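Local coordinates for protein vanadium-dependent bromoperoxidase (Corallina officinalis, PDB 1QHB) that catalyses the bromination of organic substrates by hydrogen peroxide and bromide, using one bound vanadate per subunit of a homododecamer that also binds calcium for stability, at residues E158-Y163 against E190-L195; I276-R281 against Y339-L344; R283-G288 against T322-A327. All coordinates share one frame; numbering follows the deposited sequence.

Contact 1. Residues E158-Y163 against E190-L195; sequences EMAELY and ERLNGL
Ala160 and Leu192 bring the two helical backbones together, their CA atoms 6.9 Å apart, where a turn from the interior of helix 153-167 faces the last turn of helix 182-192. Ala160 points its methyl toward the other segment, and two leucine methyls close on it: Leu195 CD1 lies 3.5 Å from Ala160 CB, and Leu192 CD2 lies 3.7 Å from the same CB. A side chain this short suits the place, since it lets both leucines reach the helix surface. With CG anti to the carbonyl carbon (chi1 -62°), Leu192 turns CD2 onto the Ala160 methyl and to 3.8 Å from the backbone N of Glu161. This is helix-to-helix-end packing in the mainly helical vanadium haloperoxidase fold: helix 182-192 runs out in a type I beta turn from Leu192 to Leu195, closed by Leu195 N to Leu192 O at 3.0 Å, and that turn returns Leu195 to the side of Leu192. Leu438 and Ile441 also pack on Ala160, extending the apolar patch. Glu161 adds mainly its aliphatic base, with CB 4.3 Å from Leu192 CD2, while its carboxylate OE2 forms a salt bridge with Arg215.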
ATOM      1  N   GLU A 158       3.565  56.611   0.650  1.00 13.66           N
ATOM      2  CA  GLU A 158       4.821  55.916   0.593  1.00 13.23           C
ATOM      3  C   GLU A 158       5.832  56.742  -0.216  1.00 13.73           C
ATOM      4  O   GLU A 158       7.005  56.769   0.209  1.00 13.16           O
ATOM      5  CB  GLU A 158       4.629  54.555  -0.111  1.00  7.45           C
ATOM      6  CG  GLU A 158       3.966  53.557   0.880  1.00 11.63           C
ATOM      7  CD  GLU A 158       3.863  52.164   0.331  1.00 14.58           C
ATOM      8  OE1 GLU A 158       3.888  51.928  -0.912  1.00 12.41           O
ATOM      9  OE2 GLU A 158       3.755  51.226   1.149  1.00 13.89           O
ATOM     10  N   MET A 159       5.413  57.289  -1.367  1.00 11.15           N
ATOM     11  CA  MET A 159       6.344  58.087  -2.162  1.00 13.09           C
ATOM     12  C   MET A 159       6.736  59.382  -1.447  1.00 13.44           C
ATOM     13  O   MET A 159       7.919  59.723  -1.395  1.00 15.62           O
ATOM     14  CB  MET A 159       5.827  58.423  -3.551  1.00  9.81           C
ATOM     15  CG  MET A 159       5.820  57.254  -4.515  1.00 11.77           C
ATOM     16  SD  MET A 159       7.406  56.418  -4.629  1.00 11.37           S
ATOM     17  CE  MET A 159       8.428  57.597  -5.476  1.00  6.56           C
ATOM     18  N   ALA A 160       5.799  60.049  -0.790  1.00 14.41           N
ATOM     19  CA  ALA A 160       6.104  61.287  -0.044  1.00 13.06           C
ATOM     20  C   ALA A 160       7.170  60.992   0.995  1.00 12.85           C
ATOM     21  O   ALA A 160       8.163  61.706   1.101  1.00 14.13           O
ATOM     22  CB  ALA A 160       4.883  61.832   0.681  1.00  9.45           C
ATOM     23  N   GLU A 161       6.945  59.864   1.730  1.00 11.56           N
ATOM     24  CA  GLU A 161       7.930  59.495   2.739  1.00 11.95           C
ATOM     25  C   GLU A 161       9.287  59.206   2.155  1.00 11.95           C
ATOM     26  O   GLU A 161      10.303  59.584   2.783  1.00 13.71           O
ATOM     27  CB  GLU A 161       7.403  58.296   3.530  1.00 11.14           C
ATOM     28  CG  GLU A 161       8.432  57.698   4.497  1.00 11.46           C
ATOM     29  CD  GLU A 161       7.813  56.575   5.296  1.00 20.84           C
ATOM     30  OE1 GLU A 161       7.413  55.600   4.621  1.00 14.44           O
ATOM     31  OE2 GLU A 161       7.754  56.701   6.539  1.00 16.43           O
ATOM     32  N   LEU A 162       9.397  58.585   0.993  1.00 12.36           N
ATOM     33  CA  LEU A 162      10.707  58.290   0.394  1.00 12.21           C
ATOM     34  C   LEU A 162      11.394  59.529  -0.129  1.00 12.50           C
ATOM     35  O   LEU A 162      12.654  59.564  -0.131  1.00 14.53           O
ATOM     36  CB  LEU A 162      10.588  57.324  -0.804  1.00 10.71           C
ATOM     37  CG  LEU A 162      10.060  55.926  -0.529  1.00 21.20           C
ATOM     38  CD1 LEU A 162       9.960  55.078  -1.785  1.00 14.01           C
ATOM     39  CD2 LEU A 162      10.919  55.237   0.511  1.00 12.68           C
ATOM     40  N   TYR A 163      10.636  60.476  -0.693  1.00  8.99           N
ATOM     41  CA  TYR A 163      11.286  61.721  -1.181  1.00 12.03           C
ATOM     42  C   TYR A 163      11.830  62.510   0.009  1.00 10.61           C
ATOM     43  O   TYR A 163      12.941  63.056  -0.010  1.00 14.09           O
ATOM     44  CB  TYR A 163      10.271  62.604  -1.906  1.00  9.85           C
ATOM     45  CG  TYR A 163      10.119  62.326  -3.397  1.00  8.74           C
ATOM     46  CD1 TYR A 163      11.102  62.673  -4.299  1.00  7.61           C
ATOM     47  CD2 TYR A 163       8.938  61.828  -3.889  1.00 10.44           C
ATOM     48  CE1 TYR A 163      10.980  62.453  -5.657  1.00  8.84           C
ATOM     49  CE2 TYR A 163       8.770  61.609  -5.243  1.00  8.03           C
ATOM     50  CZ  TYR A 163       9.796  61.909  -6.101  1.00 10.11           C
ATOM     51  OH  TYR A 163       9.605  61.659  -7.439  1.00 10.33           O
ATOM     52  N   GLU A 190       4.412  67.926   8.736  1.00 27.91           N
ATOM     53  CA  GLU A 190       3.168  68.613   8.361  1.00 26.72           C
ATOM     54  C   GLU A 190       2.757  68.189   6.962  1.00 21.74           C
ATOM     55  O   GLU A 190       1.585  68.071   6.631  1.00 26.25           O
ATOM     56  CB  GLU A 190       3.506  70.074   8.547  1.00 24.89           C
ATOM     57  CG  GLU A 190       2.420  71.127   8.561  1.00 53.42           C
ATOM     58  CD  GLU A 190       3.060  72.458   8.976  1.00 62.07           C
ATOM     59  OE1 GLU A 190       3.893  72.414   9.915  1.00 67.77           O
ATOM     60  OE2 GLU A 190       2.763  73.503   8.372  1.00 65.53           O
ATOM     61  N   ARG A 191       3.688  67.933   6.065  1.00 19.54           N
ATOM     62  CA  ARG A 191       3.387  67.510   4.700  1.00 24.00           C
ATOM     63  C   ARG A 191       2.882  66.072   4.730  1.00 27.80           C
ATOM     64  O   ARG A 191       1.789  65.811   4.212  1.00 31.33           O
ATOM     65  CB  ARG A 191       4.636  67.806   3.853  1.00 22.14           C
ATOM     66  CG  ARG A 191       4.777  69.348   3.796  1.00 28.55           C
ATOM     67  CD  ARG A 191       5.730  69.838   2.715  1.00 23.09           C
ATOM     68  NE  ARG A 191       7.103  69.523   3.097  1.00 39.40           N
ATOM     69  CZ  ARG A 191       8.216  69.759   2.424  1.00 35.15           C
ATOM     70  NH1 ARG A 191       8.141  70.353   1.249  1.00 26.72           N
ATOM     71  NH2 ARG A 191       9.399  69.390   2.922  1.00 28.29           N
ATOM     72  N   LEU A 192       3.503  65.198   5.542  1.00 18.11           N
ATOM     73  CA  LEU A 192       3.033  63.830   5.636  1.00 19.16           C
ATOM     74  C   LEU A 192       1.692  63.851   6.340  1.00 19.07           C
ATOM     75  O   LEU A 192       0.797  63.125   5.861  1.00 18.24           O
ATOM     76  CB  LEU A 192       4.013  62.918   6.359  1.00 14.70           C
ATOM     77  CG  LEU A 192       5.398  62.754   5.698  1.00 20.77           C
ATOM     78  CD1 LEU A 192       6.315  62.075   6.691  1.00 14.51           C
ATOM     79  CD2 LEU A 192       5.243  61.962   4.406  1.00 13.22           C
ATOM     80  N   ASN A 193       1.509  64.700   7.356  1.00 16.21           N
ATOM     81  CA  ASN A 193       0.207  64.735   8.018  1.00 14.89           C
ATOM     82  C   ASN A 193      -0.881  65.406   7.169  1.00 14.28           C
ATOM     83  O   ASN A 193      -2.061  65.365   7.546  1.00 17.93           O
ATOM     84  CB  ASN A 193       0.229  65.381   9.393  1.00 16.59           C
ATOM     85  CG  ASN A 193       0.852  64.479  10.436  1.00 22.05           C
ATOM     86  OD1 ASN A 193       0.769  63.257  10.288  1.00 22.91           O
ATOM     87  ND2 ASN A 193       1.468  65.034  11.463  1.00 18.37           N
ATOM     88  N   GLY A 194      -0.550  65.938   6.013  1.00 13.89           N
ATOM     89  CA  GLY A 194      -1.542  66.461   5.117  1.00 16.11           C
ATOM     90  C   GLY A 194      -2.015  65.371   4.179  1.00 21.06           C
ATOM     91  O   GLY A 194      -2.823  65.698   3.343  1.00 23.28           O
ATOM     92  N   LEU A 195      -1.508  64.149   4.223  1.00 20.70           N
ATOM     93  CA  LEU A 195      -1.932  63.107   3.306  1.00 17.64           C
ATOM     94  C   LEU A 195      -2.940  62.211   3.991  1.00 17.44           C
ATOM     95  O   LEU A 195      -2.823  61.787   5.138  1.00 18.75           O
ATOM     96  CB  LEU A 195      -0.747  62.291   2.796  1.00 18.16           C
ATOM     97  CG  LEU A 195       0.396  63.125   2.193  1.00 24.40           C
ATOM     98  CD1 LEU A 195       1.583  62.225   1.907  1.00 17.60           C
ATOM     99  CD2 LEU A 195      -0.104  63.789   0.915  1.00 16.09           C
TER

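Contact 2. Residues I276-R281 against Y339-L344; sequences ITISQR and YLNACL
Ile278 CD1 makes the direct contacts of segment 276-281 with segment 339-344, touching a leucine methyl and an asparagine amide. This is alpha/beta packing: within the chain, 276-285 is the central strand of a three-stranded antiparallel sheet, and it lays one inward-facing residue against helix 337-349. Ile278 CD1 lies 3.6 Å from Leu344 CD1, the two side chains crossing at about a right angle, and 3.8 Å from Asn341 ND2. Asn341 and Leu344 stand three residues apart and so share one helix face, both pointing toward the strand. The beta-branched isoleucine suits a strand, and its longer arm spans the gap between backbones whose nearest CA atoms, those of Ile278 and Asn341, are 8.3 Å apart. CG1 of Ile278 stands anti to the carbonyl carbon (chi1 -66°) and chi2 is extended at 158°, which carries CD1 out to the helix.

Beyond these van der Waals contacts, a water joins the segments through their amide oxygens. Gln280 leaves the backbone at an angle to the helix, but its amide swings inward, and its NE2 is held by the carbonyl oxygens of Val243 and Phe240. Asn341 has its ND2 bonded to Tyr273 OH of a second subunit, so the buried amide is tied across the interface as well as to the water. Thr277, Ile278 and Ser279 pair antiparallel with a strand of that same subunit, continuing the sheet across the interface. Tyr273 of this chain packs on both Ile278 and Leu344. Where the strand breaks, Ser279 OG accepts from Arg281 N at 3.2 Å in an ST turn, a role open to serine through its short hydroxyl. The bridging water lies 2.8 Å from Gln280 OE1 and 2.6 Å from Asn341 OD1.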
ATOM      1  N   ILE A 276      38.818  37.587  18.422  1.00 11.85           N
ATOM      2  CA  ILE A 276      39.069  38.738  17.572  1.00  7.46           C
ATOM      3  C   ILE A 276      37.890  39.693  17.663  1.00  9.56           C
ATOM      4  O   ILE A 276      37.121  39.608  18.629  1.00  9.33           O
ATOM      5  CB  ILE A 276      39.399  38.421  16.104  1.00 10.13           C
ATOM      6  CG1 ILE A 276      38.271  37.692  15.409  1.00 10.92           C
ATOM      7  CG2 ILE A 276      40.675  37.566  16.091  1.00 10.38           C
ATOM      8  CD1 ILE A 276      38.546  37.315  13.942  1.00  7.33           C
ATOM      9  N   THR A 277      37.768  40.699  16.779  1.00  7.51           N
ATOM     10  CA  THR A 277      36.715  41.661  16.965  1.00  8.88           C
ATOM     11  C   THR A 277      36.023  42.102  15.696  1.00 10.36           C
ATOM     12  O   THR A 277      36.575  42.091  14.612  1.00 11.59           O
ATOM     13  CB  THR A 277      37.183  43.009  17.623  1.00 13.00           C
ATOM     14  OG1 THR A 277      38.347  43.476  16.907  1.00 11.10           O
ATOM     15  CG2 THR A 277      37.564  42.836  19.076  1.00 11.17           C
ATOM     16  N   ILE A 278      34.782  42.542  15.914  1.00 10.38           N
ATOM     17  CA  ILE A 278      34.005  43.194  14.879  1.00 10.29           C
ATOM     18  C   ILE A 278      33.869  44.669  15.308  1.00 12.22           C
ATOM     19  O   ILE A 278      33.461  44.933  16.438  1.00 10.92           O
ATOM     20  CB  ILE A 278      32.600  42.623  14.715  1.00 15.08           C
ATOM     21  CG1 ILE A 278      32.649  41.177  14.202  1.00 12.18           C
ATOM     22  CG2 ILE A 278      31.773  43.501  13.779  1.00  7.28           C
ATOM     23  CD1 ILE A 278      31.407  40.370  14.508  1.00 11.62           C
ATOM     24  N   SER A 279      34.109  45.577  14.391  1.00 10.43           N
ATOM     25  CA  SER A 279      33.922  46.988  14.702  1.00 12.72           C
ATOM     26  C   SER A 279      32.547  47.394  14.157  1.00 12.95           C
ATOM     27  O   SER A 279      32.339  47.050  12.999  1.00 11.32           O
ATOM     28  CB  SER A 279      35.030  47.798  13.967  1.00 13.75           C
ATOM     29  OG  SER A 279      34.638  49.162  14.024  1.00 12.59           O
ATOM     30  N   GLN A 280      31.711  48.122  14.871  1.00 11.35           N
ATOM     31  CA  GLN A 280      30.444  48.580  14.413  1.00 10.17           C
ATOM     32  C   GLN A 280      30.545  49.829  13.524  1.00 12.88           C
ATOM     33  O   GLN A 280      29.522  50.299  12.985  1.00 12.04           O
ATOM     34  CB  GLN A 280      29.519  48.956  15.596  1.00 12.90           C
ATOM     35  CG  GLN A 280      29.179  47.792  16.507  1.00 14.42           C
ATOM     36  CD  GLN A 280      27.938  47.036  16.043  1.00 16.33           C
ATOM     37  OE1 GLN A 280      27.764  46.811  14.835  1.00 13.72           O
ATOM     38  NE2 GLN A 280      27.093  46.678  17.027  1.00  7.58           N
ATOM     39  N   ARG A 281      31.736  50.390  13.349  1.00 10.84           N
ATOM     40  CA  ARG A 281      31.859  51.625  12.571  1.00 10.55           C
ATOM     41  C   ARG A 281      31.712  51.322  11.084  1.00 10.69           C
ATOM     42  O   ARG A 281      32.373  50.385  10.620  1.00 11.19           O
ATOM     43  CB  ARG A 281      33.222  52.284  12.872  1.00  8.29           C
ATOM     44  CG  ARG A 281      33.340  52.770  14.310  1.00  6.52           C
ATOM     45  CD  ARG A 281      34.541  53.686  14.514  1.00  9.75           C
ATOM     46  NE  ARG A 281      34.262  54.647  15.590  1.00  9.37           N
ATOM     47  CZ  ARG A 281      34.305  54.353  16.895  1.00 16.71           C
ATOM     48  NH1 ARG A 281      34.712  53.168  17.354  1.00 11.64           N
ATOM     49  NH2 ARG A 281      34.020  55.271  17.792  1.00  8.34           N
ATOM     50  N   TYR A 339      21.900  40.288  12.380  1.00  8.34           N
ATOM     51  CA  TYR A 339      21.304  39.371  13.368  1.00  8.48           C
ATOM     52  C   TYR A 339      22.362  38.470  13.937  1.00 10.43           C
ATOM     53  O   TYR A 339      22.357  38.085  15.120  1.00 12.25           O
ATOM     54  CB  TYR A 339      20.087  38.626  12.755  1.00  8.13           C
ATOM     55  CG  TYR A 339      19.415  39.623  11.798  1.00  9.52           C
ATOM     56  CD1 TYR A 339      18.720  40.706  12.260  1.00  9.27           C
ATOM     57  CD2 TYR A 339      19.635  39.487  10.434  1.00  9.81           C
ATOM     58  CE1 TYR A 339      18.203  41.655  11.376  1.00  6.93           C
ATOM     59  CE2 TYR A 339      19.139  40.417   9.527  1.00  9.12           C
ATOM     60  CZ  TYR A 339      18.436  41.503  10.004  1.00 10.46           C
ATOM     61  OH  TYR A 339      17.965  42.441   9.121  1.00 12.79           O
ATOM     62  N   LEU A 340      23.359  38.152  13.130  1.00  9.27           N
ATOM     63  CA  LEU A 340      24.481  37.362  13.634  1.00  9.04           C
ATOM     64  C   LEU A 340      25.289  38.226  14.599  1.00 10.33           C
ATOM     65  O   LEU A 340      25.664  37.824  15.692  1.00 10.21           O
ATOM     66  CB  LEU A 340      25.300  36.846  12.450  1.00  9.76           C
ATOM     67  CG  LEU A 340      26.707  36.345  12.804  1.00 12.57           C
ATOM     68  CD1 LEU A 340      26.636  35.094  13.655  1.00 10.89           C
ATOM     69  CD2 LEU A 340      27.536  36.183  11.551  1.00  9.93           C
ATOM     70  N   ASN A 341      25.456  39.503  14.282  1.00 11.94           N
ATOM     71  CA  ASN A 341      26.194  40.429  15.168  1.00 12.84           C
ATOM     72  C   ASN A 341      25.403  40.652  16.452  1.00 11.40           C
ATOM     73  O   ASN A 341      26.069  40.743  17.467  1.00 10.20           O
ATOM     74  CB  ASN A 341      26.443  41.792  14.515  1.00  8.53           C
ATOM     75  CG  ASN A 341      27.394  41.682  13.334  1.00 11.18           C
ATOM     76  OD1 ASN A 341      27.578  42.712  12.654  1.00 14.17           O
ATOM     77  ND2 ASN A 341      27.940  40.508  13.058  1.00  5.62           N
ATOM     78  N   ALA A 342      24.082  40.723  16.348  1.00  9.70           N
ATOM     79  CA  ALA A 342      23.239  40.884  17.534  1.00  8.62           C
ATOM     80  C   ALA A 342      23.391  39.674  18.437  1.00  9.03           C
ATOM     81  O   ALA A 342      23.658  39.768  19.632  1.00 10.98           O
ATOM     82  CB  ALA A 342      21.782  41.016  17.139  1.00  8.18           C
ATOM     83  N   CYS A 343      23.354  38.496  17.795  1.00  9.87           N
ATOM     84  CA  CYS A 343      23.586  37.271  18.524  1.00  6.68           C
ATOM     85  C   CYS A 343      24.901  37.189  19.249  1.00 10.94           C
ATOM     86  O   CYS A 343      24.897  36.797  20.407  1.00  9.85           O
ATOM     87  CB  CYS A 343      23.455  36.070  17.562  1.00  8.43           C
ATOM     88  SG  CYS A 343      23.373  34.425  18.324  1.00  9.32           S
ATOM     89  N   LEU A 344      25.980  37.611  18.614  1.00  9.58           N
ATOM     90  CA  LEU A 344      27.293  37.631  19.250  1.00 10.49           C
ATOM     91  C   LEU A 344      27.355  38.575  20.450  1.00 11.64           C
ATOM     92  O   LEU A 344      27.969  38.206  21.443  1.00 11.74           O
ATOM     93  CB  LEU A 344      28.345  37.989  18.216  1.00  7.97           C
ATOM     94  CG  LEU A 344      28.616  37.006  17.072  1.00 15.04           C
ATOM     95  CD1 LEU A 344      29.490  37.703  16.029  1.00 12.48           C
ATOM     96  CD2 LEU A 344      29.338  35.767  17.575  1.00  6.63           C
TER
HETATM   97  O   HOH W   1      26.373  44.948  13.288  1.00  9.67           O

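Contact 3. Residues R283-G288 against T322-A327; sequences RIATPG and TIRDLA
A capping box opens helix 323-332, and the first turn behind it meets the end of strand 276-285 through Arg324 and Asp325. Arg324 reaches toward the residues that follow the strand, CG anti to the backbone N (chi1 -169°), until a bend at chi3 (-61°) turns the guanidinium beside Pro287 and Gly288. Its CD lies 3.7 Å from Thr286 O and 4.2 Å from Ala285 CB, and its NE is 3.7 Å from Gly288 N. Asp170 receives both Arg324 NE and Gly288 N, while Asp290 pairs with Arg324 NH2. An alanine in place of this arginine is likely to leave Asp170 and Asp290 without their cationic partner and open a gap beside Gly288. Glycine suits its place because its phi is positive (77°). Asp325 OD1 reaches the strand through two waters: one bridges to Arg283 O and accepts from Ala285 N at 3.0 Å, the other bridges to Ala285 O. The capping box is weak, Asp325 N to Thr322 OG1 measuring 3.3 Å; Thr322 N returns a weak bond to Asp325 OD2, which also pairs with Arg318. Strand 313-318 flanks Ala285 with Tyr313, and from helix 530-548 Met547 packs on Ile323 and Leu326, and Ala548 on Ala327.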
ATOM      1  N   ARG A 283      31.611  52.392   6.850  1.00 12.55           N
ATOM      2  CA  ARG A 283      32.271  53.215   5.856  1.00 11.02           C
ATOM      3  C   ARG A 283      31.418  54.442   5.596  1.00 14.35           C
ATOM      4  O   ARG A 283      30.192  54.402   5.749  1.00 13.48           O
ATOM      5  CB  ARG A 283      32.581  52.427   4.580  1.00  8.53           C
ATOM      6  CG  ARG A 283      33.602  51.333   4.807  1.00  9.15           C
ATOM      7  CD  ARG A 283      34.855  51.738   5.525  1.00 10.20           C
ATOM      8  NE  ARG A 283      35.889  50.724   5.489  1.00 14.50           N
ATOM      9  CZ  ARG A 283      37.037  50.831   6.158  1.00 15.14           C
ATOM     10  NH1 ARG A 283      37.317  51.881   6.913  1.00 10.69           N
ATOM     11  NH2 ARG A 283      37.971  49.884   6.066  1.00  8.95           N
ATOM     12  N   ILE A 284      32.087  55.565   5.246  1.00 14.28           N
ATOM     13  CA  ILE A 284      31.361  56.814   5.105  1.00 12.99           C
ATOM     14  C   ILE A 284      31.177  57.261   3.676  1.00 14.07           C
ATOM     15  O   ILE A 284      32.186  57.775   3.106  1.00 14.33           O
ATOM     16  CB  ILE A 284      32.144  57.945   5.852  1.00 15.24           C
ATOM     17  CG1 ILE A 284      32.331  57.569   7.313  1.00 10.80           C
ATOM     18  CG2 ILE A 284      31.417  59.285   5.741  1.00 12.10           C
ATOM     19  CD1 ILE A 284      33.635  58.147   7.885  1.00 10.33           C
ATOM     20  N   ALA A 285      29.959  57.127   3.166  1.00 11.84           N
ATOM     21  CA  ALA A 285      29.720  57.590   1.799  1.00 15.37           C
ATOM     22  C   ALA A 285      29.717  59.125   1.788  1.00 15.50           C
ATOM     23  O   ALA A 285      29.174  59.754   2.703  1.00 13.41           O
ATOM     24  CB  ALA A 285      28.355  57.104   1.278  1.00  7.20           C
ATOM     25  N   THR A 286      30.286  59.719   0.734  1.00 15.66           N
ATOM     26  CA  THR A 286      30.289  61.158   0.589  1.00 13.51           C
ATOM     27  C   THR A 286      28.940  61.745   0.938  1.00 16.65           C
ATOM     28  O   THR A 286      27.931  61.517   0.280  1.00 14.93           O
ATOM     29  CB  THR A 286      30.632  61.554  -0.862  1.00 17.06           C
ATOM     30  OG1 THR A 286      31.912  60.961  -1.159  1.00 14.20           O
ATOM     31  CG2 THR A 286      30.756  63.079  -1.032  1.00 10.02           C
ATOM     32  N   PRO A 287      28.914  62.633   1.939  1.00 14.96           N
ATOM     33  CA  PRO A 287      27.691  63.326   2.347  1.00 14.21           C
ATOM     34  C   PRO A 287      27.204  64.215   1.231  1.00 17.28           C
ATOM     35  O   PRO A 287      28.023  64.814   0.558  1.00 15.53           O
ATOM     36  CB  PRO A 287      28.139  64.173   3.538  1.00 13.26           C
ATOM     37  CG  PRO A 287      29.360  63.456   4.035  1.00 14.68           C
ATOM     38  CD  PRO A 287      30.062  62.970   2.793  1.00 13.96           C
ATOM     39  N   GLY A 288      25.905  64.301   1.001  1.00 18.80           N
ATOM     40  CA  GLY A 288      25.338  65.148  -0.019  1.00 17.40           C
ATOM     41  C   GLY A 288      25.436  64.664  -1.445  1.00 18.33           C
ATOM     42  O   GLY A 288      24.992  65.341  -2.368  1.00 24.91           O
ATOM     43  N   THR A 322      24.231  59.403  10.311  1.00 10.51           N
ATOM     44  CA  THR A 322      23.209  60.003   9.485  1.00 11.59           C
ATOM     45  C   THR A 322      22.333  58.924   8.847  1.00 14.62           C
ATOM     46  O   THR A 322      22.703  57.752   8.798  1.00 12.98           O
ATOM     47  CB  THR A 322      23.803  60.848   8.346  1.00 10.39           C
ATOM     48  OG1 THR A 322      24.741  60.034   7.611  1.00 10.06           O
ATOM     49  CG2 THR A 322      24.667  62.008   8.869  1.00  8.02           C
ATOM     50  N   ILE A 323      21.192  59.358   8.326  1.00 13.94           N
ATOM     51  CA  ILE A 323      20.330  58.479   7.532  1.00 14.07           C
ATOM     52  C   ILE A 323      21.138  57.831   6.417  1.00 14.51           C
ATOM     53  O   ILE A 323      21.028  56.622   6.211  1.00 14.04           O
ATOM     54  CB  ILE A 323      19.158  59.309   6.994  1.00 13.32           C
ATOM     55  CG1 ILE A 323      18.226  59.571   8.196  1.00 14.58           C
ATOM     56  CG2 ILE A 323      18.415  58.613   5.867  1.00  8.91           C
ATOM     57  CD1 ILE A 323      17.046  60.421   7.845  1.00 14.89           C
ATOM     58  N   ARG A 324      22.076  58.554   5.804  1.00 11.78           N
ATOM     59  CA  ARG A 324      22.885  58.030   4.709  1.00 11.06           C
ATOM     60  C   ARG A 324      23.716  56.873   5.209  1.00 13.02           C
ATOM     61  O   ARG A 324      23.873  55.860   4.481  1.00 13.88           O
ATOM     62  CB  ARG A 324      23.763  59.127   4.087  1.00  8.85           C
ATOM     63  CG  ARG A 324      24.443  58.711   2.776  1.00 10.35           C
ATOM     64  CD  ARG A 324      25.246  59.840   2.115  1.00 12.84           C
ATOM     65  NE  ARG A 324      24.397  61.008   1.742  1.00 11.23           N
ATOM     66  CZ  ARG A 324      23.620  61.044   0.669  1.00 16.62           C
ATOM     67  NH1 ARG A 324      23.558  60.002  -0.166  1.00 12.30           N
ATOM     68  NH2 ARG A 324      22.879  62.114   0.392  1.00 10.25           N
ATOM     69  N   ASP A 325      24.314  56.967   6.396  1.00  9.30           N
ATOM     70  CA  ASP A 325      25.119  55.851   6.880  1.00 12.62           C
ATOM     71  C   ASP A 325      24.280  54.575   7.031  1.00 12.12           C
ATOM     72  O   ASP A 325      24.871  53.492   6.940  1.00 13.02           O
ATOM     73  CB  ASP A 325      25.782  56.189   8.200  1.00 10.63           C
ATOM     74  CG  ASP A 325      26.775  57.355   8.140  1.00 18.54           C
ATOM     75  OD1 ASP A 325      27.281  57.680   7.072  1.00  9.38           O
ATOM     76  OD2 ASP A 325      27.052  57.938   9.224  1.00 14.20           O
ATOM     77  N   LEU A 326      23.019  54.638   7.441  1.00  9.41           N
ATOM     78  CA  LEU A 326      22.206  53.434   7.564  1.00 12.12           C
ATOM     79  C   LEU A 326      21.976  52.918   6.161  1.00 11.85           C
ATOM     80  O   LEU A 326      22.123  51.724   5.925  1.00 12.10           O
ATOM     81  CB  LEU A 326      20.894  53.699   8.331  1.00 12.06           C
ATOM     82  CG  LEU A 326      20.067  52.463   8.645  1.00 17.13           C
ATOM     83  CD1 LEU A 326      20.902  51.418   9.396  1.00  9.73           C
ATOM     84  CD2 LEU A 326      18.775  52.795   9.384  1.00 10.57           C
ATOM     85  N   ALA A 327      21.737  53.764   5.150  1.00 10.95           N
ATOM     86  CA  ALA A 327      21.667  53.310   3.753  1.00 12.38           C
ATOM     87  C   ALA A 327      22.955  52.631   3.349  1.00 10.44           C
ATOM     88  O   ALA A 327      22.996  51.510   2.763  1.00 13.23           O
ATOM     89  CB  ALA A 327      21.407  54.514   2.844  1.00 11.39           C
TER
HETATM   90  O   HOH W   2      27.830  56.246   5.058  1.00 11.31           O
HETATM   91  O   HOH W   3      27.346  59.503   4.824  1.00 19.89           O

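How the contacts relate
Contacts 2 and 3 share strand 276-285, which meets helix 337-349 near its start and helix 323-332 at its end; their centres are 20 Å apart. Both segments of contact 3 lie in sequence between those of contact 2, and helices 323-332 and 337-349 are consecutive. Contact 1 closes before either begins, joining two earlier helices, with its centre 22 Å from that of contact 3 and 35 Å from that of contact 2. It is also the one near the catalytic pocket: the side chain of Glu161 is about 9 Å from that of His551 and about 11 Å from that of Arg545, both of which probably bind the vanadate. Contacts 2 and 3 lie away from the vanadate and calcium sites.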